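Local coordinates for protein Lon211 (Mycobacterium tuberculosis, PDB 6VBK) that probably helps an ATP-dependent Lon protease recognise and bind its protein substrates, as the N-terminal domain of that enzyme, at residues 42-50 with 114-122. Residues are numbered along the deposited sequence; the frame is centred on the assembly and turned at random.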
loop_
_atom_site.group_PDB
_atom_site.type_symbol
_atom_site.label_atom_id
_atom_site.label_comp_id
_atom_site.label_asym_id
_atom_site.label_seq_id
_atom_site.Cartn_x
_atom_site.Cartn_y
_atom_site.Cartn_z
ATOM N N ALA B 42 -14.364 -18.225 -13.720
ATOM C CA ALA B 42 -14.952 -17.132 -12.953
ATOM C C ALA B 42 -13.901 -16.098 -12.575
ATOM O O ALA B 42 -14.193 -14.896 -12.527
ATOM C CB ALA B 42 -15.647 -17.674 -11.704
ATOM N N ALA B 43 -12.673 -16.544 -12.299
ATOM C CA ALA B 43 -11.598 -15.608 -11.988
ATOM C C ALA B 43 -11.258 -14.741 -13.193
ATOM O O ALA B 43 -11.008 -13.538 -13.048
ATOM C CB ALA B 43 -10.362 -16.367 -11.505
ATOM N N ILE B 44 -11.248 -15.331 -14.389
ATOM C CA ILE B 44 -10.943 -14.563 -15.592
ATOM C C ILE B 44 -12.060 -13.572 -15.892
ATOM O O ILE B 44 -11.803 -12.431 -16.295
ATOM C CB ILE B 44 -10.689 -15.513 -16.778
ATOM C CG1 ILE B 44 -9.482 -16.409 -16.486
ATOM C CG2 ILE B 44 -10.482 -14.726 -18.065
ATOM C CD1 ILE B 44 -9.126 -17.345 -17.618
ATOM N N GLU B 45 -13.315 -13.982 -15.694
ATOM C CA GLU B 45 -14.433 -13.085 -15.971
ATOM C C GLU B 45 -14.526 -11.978 -14.931
ATOM O O GLU B 45 -14.878 -10.838 -15.259
ATOM C CB GLU B 45 -15.738 -13.875 -16.043
ATOM C CG GLU B 45 -15.884 -14.683 -17.320
ATOM C CD GLU B 45 -15.736 -13.826 -18.564
ATOM O OE1 GLU B 45 -16.291 -12.706 -18.589
ATOM O OE2 GLU B 45 -15.054 -14.268 -19.513
ATOM N N ALA B 46 -14.223 -12.292 -13.668
ATOM C CA ALA B 46 -14.133 -11.246 -12.655
ATOM C C ALA B 46 -13.000 -10.279 -12.972
ATOM O O ALA B 46 -13.115 -9.073 -12.728
ATOM C CB ALA B 46 -13.938 -11.866 -11.273
ATOM N N ALA B 47 -11.897 -10.793 -13.520
ATOM C CA ALA B 47 -10.797 -9.920 -13.915
ATOM C C ALA B 47 -11.180 -9.056 -15.107
ATOM O O ALA B 47 -10.807 -7.879 -15.175
ATOM C CB ALA B 47 -9.554 -10.750 -14.230
ATOM N N ARG B 48 -11.927 -9.621 -16.059
ATOM C CA ARG B 48 -12.348 -8.847 -17.223
ATOM C C ARG B 48 -13.283 -7.718 -16.814
ATOM O O ARG B 48 -13.117 -6.572 -17.246
ATOM C CB ARG B 48 -13.023 -9.759 -18.247
ATOM C CG ARG B 48 -13.159 -9.131 -19.625
ATOM C CD ARG B 48 -14.148 -9.888 -20.494
ATOM N NE ARG B 48 -14.010 -11.335 -20.349
ATOM C CZ ARG B 48 -13.091 -12.065 -20.971
ATOM N NH1 ARG B 48 -12.213 -11.487 -21.781
ATOM N NH2 ARG B 48 -13.045 -13.376 -20.779
ATOM N N ALA B 49 -14.272 -8.026 -15.969
ATOM C CA ALA B 49 -15.211 -7.006 -15.513
ATOM C C ALA B 49 -14.499 -5.901 -14.743
ATOM O O ALA B 49 -14.817 -4.717 -14.907
ATOM C CB ALA B 49 -16.299 -7.646 -14.651
ATOM N N ALA B 50 -13.548 -6.291 -13.892
ATOM C CA ALA B 50 -12.782 -5.305 -13.097
ATOM C C ALA B 50 -11.908 -4.476 -14.040
ATOM O O ALA B 50 -11.401 -3.425 -13.615
ATOM C CB ALA B 50 -11.955 -6.008 -12.052
ATOM N N GLY B 114 -15.154 -7.899 -4.673
ATOM C CA GLY B 114 -15.012 -7.463 -6.041
ATOM C C GLY B 114 -16.106 -8.019 -6.931
ATOM O O GLY B 114 -16.931 -8.833 -6.503
ATOM N N PRO B 115 -16.133 -7.590 -8.190
ATOM C CA PRO B 115 -17.162 -8.073 -9.118
ATOM C C PRO B 115 -16.965 -9.544 -9.452
ATOM O O PRO B 115 -15.928 -10.149 -9.176
ATOM C CB PRO B 115 -16.971 -7.187 -10.352
ATOM C CG PRO B 115 -15.538 -6.767 -10.289
ATOM C CD PRO B 115 -15.225 -6.618 -8.825
ATOM N N GLY B 116 -17.999 -10.125 -10.059
ATOM C CA GLY B 116 -17.959 -11.517 -10.455
ATOM C C GLY B 116 -18.124 -12.467 -9.282
ATOM O O GLY B 116 -18.339 -12.074 -8.134
ATOM N N ALA B 117 -18.014 -13.757 -9.592
ATOM C CA ALA B 117 -18.176 -14.819 -8.608
ATOM C C ALA B 117 -16.848 -15.326 -8.063
ATOM O O ALA B 117 -16.829 -16.330 -7.343
ATOM C CB ALA B 117 -18.969 -15.980 -9.212
ATOM N N ALA B 118 -15.745 -14.660 -8.384
ATOM C CA ALA B 118 -14.426 -15.100 -7.959
ATOM C C ALA B 118 -14.101 -14.586 -6.560
ATOM O O ALA B 118 -14.708 -13.638 -6.057
ATOM C CB ALA B 118 -13.358 -14.630 -8.945
ATOM N N LEU B 119 -13.122 -15.236 -5.935
ATOM C CA LEU B 119 -12.628 -14.810 -4.634
ATOM C C LEU B 119 -11.589 -13.712 -4.812
ATOM O O LEU B 119 -10.650 -13.854 -5.603
ATOM C CB LEU B 119 -12.028 -15.995 -3.879
ATOM C CG LEU B 119 -11.232 -15.684 -2.610
ATOM C CD1 LEU B 119 -12.092 -14.958 -1.586
ATOM C CD2 LEU B 119 -10.656 -16.963 -2.023
ATOM N N TRP B 120 -11.758 -12.616 -4.079
ATOM C CA TRP B 120 -10.869 -11.468 -4.161
ATOM C C TRP B 120 -10.031 -11.363 -2.894
ATOM O O TRP B 120 -10.533 -11.572 -1.786
ATOM C CB TRP B 120 -11.662 -10.175 -4.368
ATOM C CG TRP B 120 -12.332 -10.089 -5.704
ATOM C CD1 TRP B 120 -13.516 -10.662 -6.067
ATOM C CD2 TRP B 120 -11.860 -9.380 -6.856
ATOM N NE1 TRP B 120 -13.809 -10.357 -7.375
ATOM C CE2 TRP B 120 -12.808 -9.570 -7.881
ATOM C CE3 TRP B 120 -10.728 -8.604 -7.119
ATOM C CZ2 TRP B 120 -12.656 -9.013 -9.148
ATOM C CZ3 TRP B 120 -10.581 -8.050 -8.377
ATOM C CH2 TRP B 120 -11.539 -8.259 -9.376
ATOM N N VAL B 121 -8.747 -11.045 -3.068
ATOM C CA VAL B 121 -7.830 -10.832 -1.956
ATOM C C VAL B 121 -7.017 -9.575 -2.229
ATOM O O VAL B 121 -6.846 -9.152 -3.375
ATOM C CB VAL B 121 -6.884 -12.034 -1.723
ATOM C CG1 VAL B 121 -7.677 -13.303 -1.436
ATOM C CG2 VAL B 121 -5.961 -12.228 -2.916
ATOM N N GLU B 122 -6.522 -8.973 -1.155
ATOM C CA GLU B 122 -5.588 -7.864 -1.264
ATOM C C GLU B 122 -4.162 -8.394 -1.293
ATOM O O GLU B 122 -3.834 -9.391 -0.644
ATOM C CB GLU B 122 -5.763 -6.882 -0.105
ATOM C CG GLU B 122 -7.078 -6.122 -0.134
ATOM C CD GLU B 122 -7.205 -5.130 1.005
ATOM O OE1 GLU B 122 -6.321 -5.121 1.887
ATOM O OE2 GLU B 122 -8.188 -4.361 1.019
HETATM O O HOH W 1 -16.808 -14.104 -12.194
#
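Ala46 CB sits against residues 114-118, 3.4 Å from Pro115 O and 3.7 Å from Ala118 CB, where helix 38-50 packs on the connection between strands 96-112 and 120-125 in the PUA-like N-terminal domain of Lon. Alanines line this side of the helix, and their short side chains let the loop come close: Ala46 and Gly116 are 4.4 Å apart between CA atoms. Gly116 has a positive phi of 76°, and its lack of a side chain leaves room for the Ala46 methyl. One helical turn before Ala46, Ala43 CA receives the same Ala118 methyl at 3.6 Å; Ala118 N is buried here without a partner in the model. Toward Ala50, the six-membered part of the Trp120 indole turns its edge to the helix: CH2 meets Ala50 CB at 3.5 Å, while CZ2 lies beside Ala46 O and CB. With CG anti to the carbonyl carbon (chi1 -68°), the ring swings toward the helix. Gly114 CA lies over one indole face, toward the rim, and Thr13 and Pro15 of strand 9-19 also touch the ring. The bond from Trp120 NE1 to Pro115 O, 2.8 Å long and bent to 144° at the hydrogen, helps hold the indole's rotation, with the acceptor close to the ring plane. Pro115 CB and CG approach the methyls of Ala49 and Ala50. Near Ala42, one water joins the backbones, donating to Ala42 O and accepting from Ala117 N at 2.9 Å.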